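Local coordinates for protein putative pyrroline carboxylate reductase (Streptococcus pyogenes, PDB 2AHR) that probably reduces 1-pyrroline-5-carboxylate to L-proline at the expense of NADPH or NADH, completing proline biosynthesis, and binds NADP in a Rossmann fold, at residues E[9-12]-E[13-17]; E[70-73]-E[74-78]; E[91-94]-E[95-99]. All blocks are in the same frame, centred on the assembly; numbering follows the deposited sequence.

Contact 1 of 3, residues E[9-12]-E[13-17]; sequences IGVG and KMASA. With NAP (NADP nicotinamide-adenine-dinucleotide phosphate), chain S.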
loop_
_atom_site.group_PDB
_atom_site.type_symbol
_atom_site.label_atom_id
_atom_site.label_comp_id
_atom_site.label_asym_id
_atom_site.label_seq_id
_atom_site.Cartn_x
_atom_site.Cartn_y
_atom_site.Cartn_z
ATOM N N ILE E 9 39.626 23.671 13.411
ATOM C CA ILE E 9 38.704 23.912 14.511
ATOM C C ILE E 9 37.570 22.884 14.467
ATOM O O ILE E 9 36.793 22.835 13.503
ATOM C CB ILE E 9 38.151 25.361 14.489
ATOM C CG1 ILE E 9 39.291 26.379 14.673
ATOM C CG2 ILE E 9 37.076 25.549 15.560
ATOM C CD1 ILE E 9 38.889 27.822 14.398
ATOM N N GLY E 10 37.486 22.075 15.522
ATOM C CA GLY E 10 36.574 20.936 15.563
ATOM C C GLY E 10 37.130 19.747 14.800
ATOM O O GLY E 10 37.307 19.805 13.583
ATOM N N VAL E 11 37.420 18.670 15.519
ATOM C CA VAL E 11 38.004 17.474 14.914
ATOM C C VAL E 11 37.208 16.244 15.319
ATOM O O VAL E 11 37.466 15.600 16.344
ATOM C CB VAL E 11 39.512 17.312 15.257
ATOM C CG1 VAL E 11 40.100 16.087 14.564
ATOM C CG2 VAL E 11 40.287 18.555 14.859
ATOM N N GLY E 12 36.207 15.941 14.507
ATOM C CA GLY E 12 35.422 14.732 14.687
ATOM C C GLY E 12 35.845 13.715 13.649
ATOM O O GLY E 12 36.979 13.733 13.174
ATOM N N LYS E 13 34.901 12.863 13.263
ATOM C CA LYS E 13 35.182 11.775 12.345
ATOM C C LYS E 13 35.652 12.260 10.970
ATOM O O LYS E 13 36.684 11.798 10.472
ATOM C CB LYS E 13 33.971 10.841 12.258
ATOM C CG LYS E 13 33.551 10.332 13.650
ATOM C CD LYS E 13 32.781 9.017 13.603
ATOM C CE LYS E 13 33.013 8.177 14.873
ATOM N NZ LYS E 13 34.304 7.437 14.783
HETATM N N MSE E 14 34.937 13.224 10.384
HETATM C CA MSE E 14 35.284 13.693 9.032
HETATM C C MSE E 14 36.641 14.436 9.022
HETATM O O MSE E 14 37.524 14.132 8.203
HETATM C CB MSE E 14 34.134 14.511 8.427
HETATM C CG MSE E 14 34.167 14.697 6.895
HETATM SE SE MSE E 14 34.413 13.263 5.837
HETATM C CE MSE E 14 36.129 13.532 5.417
ATOM N N ALA E 15 36.830 15.356 9.965
ATOM C CA ALA E 15 38.110 16.078 10.074
ATOM C C ALA E 15 39.287 15.149 10.414
ATOM O O ALA E 15 40.382 15.299 9.854
ATOM C CB ALA E 15 38.007 17.224 11.069
ATOM N N SER E 16 39.065 14.190 11.313
ATOM C CA SER E 16 40.093 13.180 11.603
ATOM C C SER E 16 40.531 12.453 10.326
ATOM O O SER E 16 41.727 12.305 10.077
ATOM C CB SER E 16 39.619 12.166 12.651
ATOM O OG SER E 16 39.251 12.816 13.864
ATOM N N ALA E 17 39.565 12.011 9.523
ATOM C CA ALA E 17 39.862 11.388 8.227
ATOM C C ALA E 17 40.773 12.228 7.314
ATOM O O ALA E 17 41.704 11.684 6.734
ATOM C CB ALA E 17 38.569 10.996 7.502
HETATM P PA NAP S . 31.035 14.798 14.408
HETATM O O1A NAP S . 29.895 14.873 15.362
HETATM O O2A NAP S . 31.572 13.408 14.347
HETATM O O5B NAP S . 32.212 15.850 14.760
HETATM C C5B NAP S . 31.953 17.146 15.249
HETATM C C4B NAP S . 33.048 17.485 16.258
HETATM O O4B NAP S . 33.049 18.862 16.594
HETATM C C3B NAP S . 32.876 16.690 17.551
HETATM O O3B NAP S . 34.038 15.912 17.745
HETATM C C2B NAP S . 32.699 17.728 18.648
HETATM O O2B NAP S . 33.454 17.484 19.824
HETATM C C1B NAP S . 33.269 18.979 17.992
HETATM N N9A NAP S . 32.726 20.212 18.614
HETATM C C8A NAP S . 31.509 20.380 19.236
HETATM N N7A NAP S . 31.427 21.658 19.680
HETATM C C5A NAP S . 32.575 22.309 19.360
HETATM C C6A NAP S . 33.015 23.612 19.594
HETATM N N6A NAP S . 32.542 24.251 20.662
HETATM N N1A NAP S . 34.262 23.985 19.133
HETATM C C2A NAP S . 35.075 23.077 18.476
HETATM N N3A NAP S . 34.634 21.787 18.264
HETATM C C4A NAP S . 33.403 21.407 18.695
HETATM O O3 NAP S . 30.559 15.345 12.957
HETATM P PN NAP S . 31.244 14.912 11.553
HETATM O O1N NAP S . 30.483 13.735 11.042
HETATM O O2N NAP S . 32.724 14.818 11.670
HETATM O O5D NAP S . 30.872 16.183 10.627
HETATM C C5D NAP S . 31.607 17.385 10.692
HETATM C C4D NAP S . 31.383 18.203 9.422
HETATM O O4D NAP S . 31.735 17.471 8.263
HETATM C C3D NAP S . 29.919 18.603 9.266
HETATM O O3D NAP S . 29.886 19.983 8.994
HETATM C C2D NAP S . 29.381 17.806 8.085
HETATM O O2D NAP S . 28.434 18.579 7.357
HETATM C C1D NAP S . 30.672 17.464 7.311
HETATM N N1N NAP S . 30.701 16.161 6.596
HETATM C C2N NAP S . 30.616 14.963 7.277
HETATM C C3N NAP S . 30.678 13.751 6.582
HETATM C C7N NAP S . 30.714 12.438 7.308
HETATM O O7N NAP S . 30.850 11.279 6.517
HETATM N N7N NAP S . 30.628 12.389 8.643
HETATM C C4N NAP S . 30.831 13.759 5.190
HETATM C C5N NAP S . 30.926 14.964 4.508
HETATM C C6N NAP S . 30.861 16.158 5.229
HETATM P P2B NAP S . 33.075 16.378 20.943
HETATM O O1X NAP S . 33.990 16.596 22.136
HETATM O O2X NAP S . 31.640 16.574 21.379
HETATM O O3X NAP S . 33.264 14.975 20.391
HETATM O O HOH W 1 34.834 16.640 12.117
#
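Ser16 reaches back along the first turn of helix 13-22 to the carbonyl of Gly12, and its hydroxyl and backbone amide both donate a hydrogen bond to that one oxygen. The amide bond, Ser16 N to Gly12 O at 2.8 Å, is the ordinary helical one. The hydroxyl arrives from another direction: Ser16 OG lies 2.5 Å from Gly12 O and stands above the carbonyl plane, 44° out of it. The torsion explains this approach, because OG is turned beside its own backbone N (chi1 -58°), back toward the start of the helix. In the same place OG meets the Val11 methyl CG1 at 3.5 Å, which lies against the serine on the flank of the turn. Ala15 faces inward instead; its CB sits 3.7 Å from Gly10 O and packs against the CA of Val11, so a single methyl fills the corner between loop and helix. Gly10, Gly12 and Ala15 fit the GxGxxA pattern of a Rossmann dinucleotide-binding turn, in which strand 5-9 passes through a glycine-rich loop into the helix. Gly12, the N-cap, brings its CA to 3.4 Å from the cofactor oxygen O5B. The amides at the helix start receive the pyrophosphate: Met14 N gives a nearly straight bond of 3.0 Å (168°) to NADP O2N. A water adds a second route to this oxygen, accepting from Gly12 N and Ala15 N while donating to O2N. Met14, present as selenomethionine, lays its bent chain over the face of the nicotinamide ring, CG above the C2N-C3N bond and SE 3.7 Å from C4N. Farther out, Val11 rests on Ile42 and Leu46 of helix 36-46, and Lys13 packs on Ala221 of the second subunit.

Contact 2 of 3, residues E[70-73]-E[74-78]; sequences PQLF and ETVLK. With NAP (NADP nicotinamide-adenine-dinucleotide phosphate), chain S.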
loop_
_atom_site.group_PDB
_atom_site.type_symbol
_atom_site.label_atom_id
_atom_site.label_comp_id
_atom_site.label_asym_id
_atom_site.label_seq_id
_atom_site.Cartn_x
_atom_site.Cartn_y
_atom_site.Cartn_z
ATOM N N PRO E 70 27.339 21.940 11.028
ATOM C CA PRO E 70 26.709 23.188 10.572
ATOM C C PRO E 70 25.843 23.876 11.638
ATOM O O PRO E 70 25.819 25.108 11.699
ATOM C CB PRO E 70 25.858 22.743 9.364
ATOM C CG PRO E 70 25.666 21.287 9.542
ATOM C CD PRO E 70 26.961 20.807 10.163
ATOM N N GLN E 71 25.164 23.088 12.474
ATOM C CA GLN E 71 24.288 23.627 13.526
ATOM C C GLN E 71 25.010 24.504 14.560
ATOM O O GLN E 71 24.353 25.204 15.329
ATOM C CB GLN E 71 23.542 22.507 14.271
ATOM C CG GLN E 71 22.535 21.726 13.441
ATOM C CD GLN E 71 23.132 20.477 12.799
ATOM O OE1 GLN E 71 24.343 20.368 12.608
ATOM N NE2 GLN E 71 22.272 19.529 12.459
ATOM N N LEU E 72 26.343 24.455 14.580
ATOM C CA LEU E 72 27.147 25.202 15.550
ATOM C C LEU E 72 27.946 26.351 14.950
ATOM O O LEU E 72 28.730 26.982 15.657
ATOM C CB LEU E 72 28.110 24.252 16.265
ATOM C CG LEU E 72 27.725 23.612 17.601
ATOM C CD1 LEU E 72 26.222 23.296 17.720
ATOM C CD2 LEU E 72 28.566 22.359 17.832
ATOM N N PHE E 73 27.772 26.617 13.658
ATOM C CA PHE E 73 28.521 27.684 12.980
ATOM C C PHE E 73 28.354 29.073 13.636
ATOM O O PHE E 73 29.338 29.714 13.990
ATOM C CB PHE E 73 28.177 27.724 11.473
ATOM C CG PHE E 73 29.129 26.917 10.593
ATOM C CD1 PHE E 73 29.475 25.605 10.923
ATOM C CD2 PHE E 73 29.649 27.468 9.418
ATOM C CE1 PHE E 73 30.351 24.866 10.114
ATOM C CE2 PHE E 73 30.514 26.739 8.600
ATOM C CZ PHE E 73 30.870 25.440 8.954
ATOM N N GLU E 74 27.107 29.515 13.807
ATOM C CA GLU E 74 26.807 30.807 14.429
ATOM C C GLU E 74 27.383 30.917 15.844
ATOM O O GLU E 74 28.203 31.792 16.114
ATOM C CB GLU E 74 25.298 31.047 14.439
ATOM C CG GLU E 74 24.891 32.433 14.902
ATOM C CD GLU E 74 23.615 32.926 14.237
ATOM O OE1 GLU E 74 23.444 34.164 14.134
ATOM O OE2 GLU E 74 22.790 32.086 13.802
ATOM N N THR E 75 26.963 30.015 16.728
ATOM C CA THR E 75 27.462 29.954 18.104
ATOM C C THR E 75 28.993 29.985 18.220
ATOM O O THR E 75 29.540 30.750 19.018
ATOM C CB THR E 75 26.915 28.703 18.817
ATOM O OG1 THR E 75 25.492 28.820 18.927
ATOM C CG2 THR E 75 27.517 28.542 20.224
ATOM N N VAL E 76 29.677 29.162 17.425
ATOM C CA VAL E 76 31.123 28.994 17.570
ATOM C C VAL E 76 31.939 30.056 16.830
ATOM O O VAL E 76 33.008 30.430 17.303
ATOM C CB VAL E 76 31.599 27.537 17.180
ATOM C CG1 VAL E 76 33.117 27.369 17.340
ATOM C CG2 VAL E 76 30.861 26.466 18.012
ATOM N N LEU E 77 31.448 30.545 15.691
ATOM C CA LEU E 77 32.266 31.417 14.822
ATOM C C LEU E 77 32.172 32.925 15.085
ATOM O O LEU E 77 33.165 33.650 14.935
ATOM C CB LEU E 77 31.993 31.144 13.336
ATOM C CG LEU E 77 32.139 29.700 12.837
ATOM C CD1 LEU E 77 31.831 29.639 11.362
ATOM C CD2 LEU E 77 33.521 29.134 13.140
ATOM N N LYS E 78 30.981 33.392 15.454
ATOM C CA LYS E 78 30.735 34.824 15.606
ATOM C C LYS E 78 31.675 35.510 16.627
ATOM O O LYS E 78 32.272 36.543 16.295
ATOM C CB LYS E 78 29.250 35.119 15.876
ATOM C CG LYS E 78 28.367 34.964 14.649
ATOM C CD LYS E 78 27.131 35.858 14.687
ATOM C CE LYS E 78 26.349 35.717 13.381
ATOM N NZ LYS E 78 25.148 36.608 13.250
HETATM P PA NAP S . 31.035 14.798 14.408
HETATM O O1A NAP S . 29.895 14.873 15.362
HETATM O O2A NAP S . 31.572 13.408 14.347
HETATM O O5B NAP S . 32.212 15.850 14.760
HETATM C C5B NAP S . 31.953 17.146 15.249
HETATM C C4B NAP S . 33.048 17.485 16.258
HETATM O O4B NAP S . 33.049 18.862 16.594
HETATM C C3B NAP S . 32.876 16.690 17.551
HETATM O O3B NAP S . 34.038 15.912 17.745
HETATM C C2B NAP S . 32.699 17.728 18.648
HETATM O O2B NAP S . 33.454 17.484 19.824
HETATM C C1B NAP S . 33.269 18.979 17.992
HETATM N N9A NAP S . 32.726 20.212 18.614
HETATM C C8A NAP S . 31.509 20.380 19.236
HETATM N N7A NAP S . 31.427 21.658 19.680
HETATM C C5A NAP S . 32.575 22.309 19.360
HETATM C C6A NAP S . 33.015 23.612 19.594
HETATM N N6A NAP S . 32.542 24.251 20.662
HETATM N N1A NAP S . 34.262 23.985 19.133
HETATM C C2A NAP S . 35.075 23.077 18.476
HETATM N N3A NAP S . 34.634 21.787 18.264
HETATM C C4A NAP S . 33.403 21.407 18.695
HETATM O O3 NAP S . 30.559 15.345 12.957
HETATM P PN NAP S . 31.244 14.912 11.553
HETATM O O1N NAP S . 30.483 13.735 11.042
HETATM O O2N NAP S . 32.724 14.818 11.670
HETATM O O5D NAP S . 30.872 16.183 10.627
HETATM C C5D NAP S . 31.607 17.385 10.692
HETATM C C4D NAP S . 31.383 18.203 9.422
HETATM O O4D NAP S . 31.735 17.471 8.263
HETATM C C3D NAP S . 29.919 18.603 9.266
HETATM O O3D NAP S . 29.886 19.983 8.994
HETATM C C2D NAP S . 29.381 17.806 8.085
HETATM O O2D NAP S . 28.434 18.579 7.357
HETATM C C1D NAP S . 30.672 17.464 7.311
HETATM N N1N NAP S . 30.701 16.161 6.596
HETATM C C2N NAP S . 30.616 14.963 7.277
HETATM C C3N NAP S . 30.678 13.751 6.582
HETATM C C7N NAP S . 30.714 12.438 7.308
HETATM O O7N NAP S . 30.850 11.279 6.517
HETATM N N7N NAP S . 30.628 12.389 8.643
HETATM C C4N NAP S . 30.831 13.759 5.190
HETATM C C5N NAP S . 30.926 14.964 4.508
HETATM C C6N NAP S . 30.861 16.158 5.229
HETATM P P2B NAP S . 33.075 16.378 20.943
HETATM O O1X NAP S . 33.990 16.596 22.136
HETATM O O2X NAP S . 31.640 16.574 21.379
HETATM O O3X NAP S . 33.264 14.975 20.391
HETATM O O HOH W 2 24.803 27.847 12.922
#
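Helix 73-77, a short helix after strand 63-66 of the Rossmann domain, begins with a turn in which Leu72 and Phe73 meet Val76 and Leu77 in two adjacent i to i+4 pairs. Each pair joins a backbone hydrogen bond to an apolar contact: Val76 N donates to Leu72 O at 3.0 Å, and Leu77 N to Phe73 O at 2.8 Å. On the cofactor side, Val76 CG2 lies 3.9 Å from Leu72 CB. This methyl is the one beside the backbone N (CG1 being anti to it, chi1 -180°), which lays it against the Leu72 carbonyl. Both residues also reach the adenine, Leu72 CD2 coming within 3.5 Å of N7A and Val76 CG2 approaching the exocyclic amine N6A. On the inner side, the Phe73 and Leu77 side chains run together in the same direction, and Leu77 CD1 comes obliquely to the ring at CD2, 3.6 Å away. Leu66 touches both of them, and Leu98 of helix 95-102 covers them too. At the helix start a water links Pro70 O to Glu74 N, while Lys78 NZ forms a salt bridge of 3.1 Å with Glu74 OE1 along the exposed surface. The turn is thus amphipathic in its chemistry: charge is paired at the surface, hydrocarbon joins the core, and the adenine meets an aliphatic surface that offers it van der Waals contact.

Contact 3 of 3, residues E[91-94]-E[95-99]; sequences AGIS and LQRLA. With NA (sodium ion), chain R; NAP (NADP nicotinamide-adenine-dinucleotide phosphate), chain S.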
loop_
_atom_site.group_PDB
_atom_site.type_symbol
_atom_site.label_atom_id
_atom_site.label_comp_id
_atom_site.label_asym_id
_atom_site.label_seq_id
_atom_site.Cartn_x
_atom_site.Cartn_y
_atom_site.Cartn_z
ATOM N N ALA E 91 28.044 20.692 5.319
ATOM C CA ALA E 91 26.879 20.587 4.457
ATOM C C ALA E 91 25.909 21.722 4.734
ATOM O O ALA E 91 25.714 22.127 5.887
ATOM C CB ALA E 91 26.170 19.236 4.691
ATOM N N GLY E 92 25.290 22.222 3.673
ATOM C CA GLY E 92 24.173 23.142 3.812
ATOM C C GLY E 92 24.429 24.605 4.155
ATOM O O GLY E 92 23.475 25.373 4.288
ATOM N N ILE E 93 25.690 25.008 4.304
ATOM C CA ILE E 93 26.008 26.402 4.653
ATOM C C ILE E 93 26.758 27.054 3.496
ATOM O O ILE E 93 27.902 26.677 3.191
ATOM C CB ILE E 93 26.833 26.485 5.964
ATOM C CG1 ILE E 93 26.049 25.810 7.095
ATOM C CG2 ILE E 93 27.230 27.959 6.291
ATOM C CD1 ILE E 93 26.289 26.377 8.474
ATOM N N SER E 94 26.110 28.017 2.854
ATOM C CA SER E 94 26.706 28.729 1.744
ATOM C C SER E 94 27.872 29.613 2.183
ATOM O O SER E 94 28.001 29.978 3.353
ATOM C CB SER E 94 25.668 29.598 1.049
ATOM O OG SER E 94 25.369 30.721 1.875
ATOM N N LEU E 95 28.705 29.955 1.208
ATOM C CA LEU E 95 29.803 30.887 1.373
ATOM C C LEU E 95 29.283 32.266 1.788
ATOM O O LEU E 95 29.957 32.993 2.521
ATOM C CB LEU E 95 30.610 30.970 0.064
ATOM C CG LEU E 95 31.464 29.739 -0.308
ATOM C CD1 LEU E 95 31.837 29.752 -1.773
ATOM C CD2 LEU E 95 32.706 29.661 0.532
ATOM N N GLN E 96 28.085 32.616 1.314
ATOM C CA GLN E 96 27.458 33.897 1.636
ATOM C C GLN E 96 27.100 33.945 3.117
ATOM O O GLN E 96 27.414 34.919 3.799
ATOM C CB GLN E 96 26.223 34.152 0.754
ATOM C CG GLN E 96 25.655 35.570 0.866
ATOM C CD GLN E 96 24.584 35.881 -0.188
ATOM O OE1 GLN E 96 23.443 35.402 -0.109
ATOM N NE2 GLN E 96 24.950 36.698 -1.173
ATOM N N ARG E 97 26.465 32.889 3.615
ATOM C CA ARG E 97 26.135 32.771 5.032
ATOM C C ARG E 97 27.371 32.693 5.921
ATOM O O ARG E 97 27.364 33.234 7.020
ATOM C CB ARG E 97 25.249 31.553 5.282
ATOM C CG ARG E 97 23.821 31.760 4.824
ATOM C CD ARG E 97 22.984 30.484 4.889
ATOM N NE ARG E 97 22.882 29.912 6.236
ATOM C CZ ARG E 97 22.486 28.665 6.485
ATOM N NH1 ARG E 97 22.167 27.864 5.475
ATOM N NH2 ARG E 97 22.415 28.217 7.735
ATOM N N LEU E 98 28.423 32.011 5.453
ATOM C CA LEU E 98 29.677 31.900 6.208
ATOM C C LEU E 98 30.322 33.280 6.388
ATOM O O LEU E 98 30.820 33.600 7.462
ATOM C CB LEU E 98 30.665 30.923 5.528
ATOM C CG LEU E 98 32.014 30.684 6.244
ATOM C CD1 LEU E 98 31.844 30.099 7.659
ATOM C CD2 LEU E 98 32.980 29.813 5.426
ATOM N N ALA E 99 30.305 34.080 5.323
ATOM C CA ALA E 99 30.836 35.444 5.352
ATOM C C ALA E 99 30.156 36.323 6.402
ATOM O O ALA E 99 30.806 37.170 6.986
ATOM C CB ALA E 99 30.757 36.090 3.981
HETATM NA NA NA R . 21.205 25.009 3.493
HETATM P PA NAP S . 31.035 14.798 14.408
HETATM O O1A NAP S . 29.895 14.873 15.362
HETATM O O2A NAP S . 31.572 13.408 14.347
HETATM O O5B NAP S . 32.212 15.850 14.760
HETATM C C5B NAP S . 31.953 17.146 15.249
HETATM C C4B NAP S . 33.048 17.485 16.258
HETATM O O4B NAP S . 33.049 18.862 16.594
HETATM C C3B NAP S . 32.876 16.690 17.551
HETATM O O3B NAP S . 34.038 15.912 17.745
HETATM C C2B NAP S . 32.699 17.728 18.648
HETATM O O2B NAP S . 33.454 17.484 19.824
HETATM C C1B NAP S . 33.269 18.979 17.992
HETATM N N9A NAP S . 32.726 20.212 18.614
HETATM C C8A NAP S . 31.509 20.380 19.236
HETATM N N7A NAP S . 31.427 21.658 19.680
HETATM C C5A NAP S . 32.575 22.309 19.360
HETATM C C6A NAP S . 33.015 23.612 19.594
HETATM N N6A NAP S . 32.542 24.251 20.662
HETATM N N1A NAP S . 34.262 23.985 19.133
HETATM C C2A NAP S . 35.075 23.077 18.476
HETATM N N3A NAP S . 34.634 21.787 18.264
HETATM C C4A NAP S . 33.403 21.407 18.695
HETATM O O3 NAP S . 30.559 15.345 12.957
HETATM P PN NAP S . 31.244 14.912 11.553
HETATM O O1N NAP S . 30.483 13.735 11.042
HETATM O O2N NAP S . 32.724 14.818 11.670
HETATM O O5D NAP S . 30.872 16.183 10.627
HETATM C C5D NAP S . 31.607 17.385 10.692
HETATM C C4D NAP S . 31.383 18.203 9.422
HETATM O O4D NAP S . 31.735 17.471 8.263
HETATM C C3D NAP S . 29.919 18.603 9.266
HETATM O O3D NAP S . 29.886 19.983 8.994
HETATM C C2D NAP S . 29.381 17.806 8.085
HETATM O O2D NAP S . 28.434 18.579 7.357
HETATM C C1D NAP S . 30.672 17.464 7.311
HETATM N N1N NAP S . 30.701 16.161 6.596
HETATM C C2N NAP S . 30.616 14.963 7.277
HETATM C C3N NAP S . 30.678 13.751 6.582
HETATM C C7N NAP S . 30.714 12.438 7.308
HETATM O O7N NAP S . 30.850 11.279 6.517
HETATM N N7N NAP S . 30.628 12.389 8.643
HETATM C C4N NAP S . 30.831 13.759 5.190
HETATM C C5N NAP S . 30.926 14.964 4.508
HETATM C C6N NAP S . 30.861 16.158 5.229
HETATM P P2B NAP S . 33.075 16.378 20.943
HETATM O O1X NAP S . 33.990 16.596 22.136
HETATM O O2X NAP S . 31.640 16.574 21.379
HETATM O O3X NAP S . 33.264 14.975 20.391
HETATM O O HOH W 3 23.009 28.327 2.661
HETATM O O HOH W 4 21.670 25.052 1.157
HETATM O O HOH W 5 20.649 27.180 2.570
#
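Ser94 caps helix 95-102 by accepting from Arg97 N through its side chain, a serine N-cap at the loop-to-helix junction after strand 86-88 of the Rossmann domain. The bond, 3.0 Å from Arg97 N to Ser94 OG, is nearly straight at 170°. Ser94 OG can meet that amide because a chi1 of 73° tucks it in close to both its backbone N and its carbonyl carbon, folded over the first turn. The Ser94 carbonyl takes the next amide, Leu98 N. Arg97 CB and CG lie alongside the same hydroxyl, and the chain then bends at chi3 back over the loop, where Ile93 CA lies over one face of the guanidinium. A water accepts from both Ser94 N and Arg97 NH1, while NH2 forms a salt bridge with the terminal carboxylate of Leu259. That C-terminal end also helps to bind a sodium ion: Gly92 O coordinates it together with two waters and the carbonyl oxygens of Ala256, Lys257 and Leu259. Gly92, at positive phi, directs its carbonyl to the metal. One residue earlier the loop turns to the cofactor, and Ala91 N donates to NADP O2D at 3.0 Å, 178° at the hydrogen.

How the contacts relate
The three contacts repeat one device, a loop running into the first turn of a helix after a parallel strand, and together they line up along a single NADP molecule. Contact 1 spans the cofactor from adenine to nicotinamide, with its polar bonds on the pyrophosphate; contact 2 takes the adenine and nicotinamide ribose, and contact 3 that ribose alone. Contact 1 touches neither of the others, its centre lying about 16 Å from that of contact 2 and about 19 Å from that of contact 3, and NADP bridges both gaps. Contacts 2 and 3 are neighbours, about 11 Å between centres, and pack directly: Phe73 CG lies 3.6 Å from Ile93 CD1, and Leu77 CD1 lies 3.7 Å from Leu98 CD1.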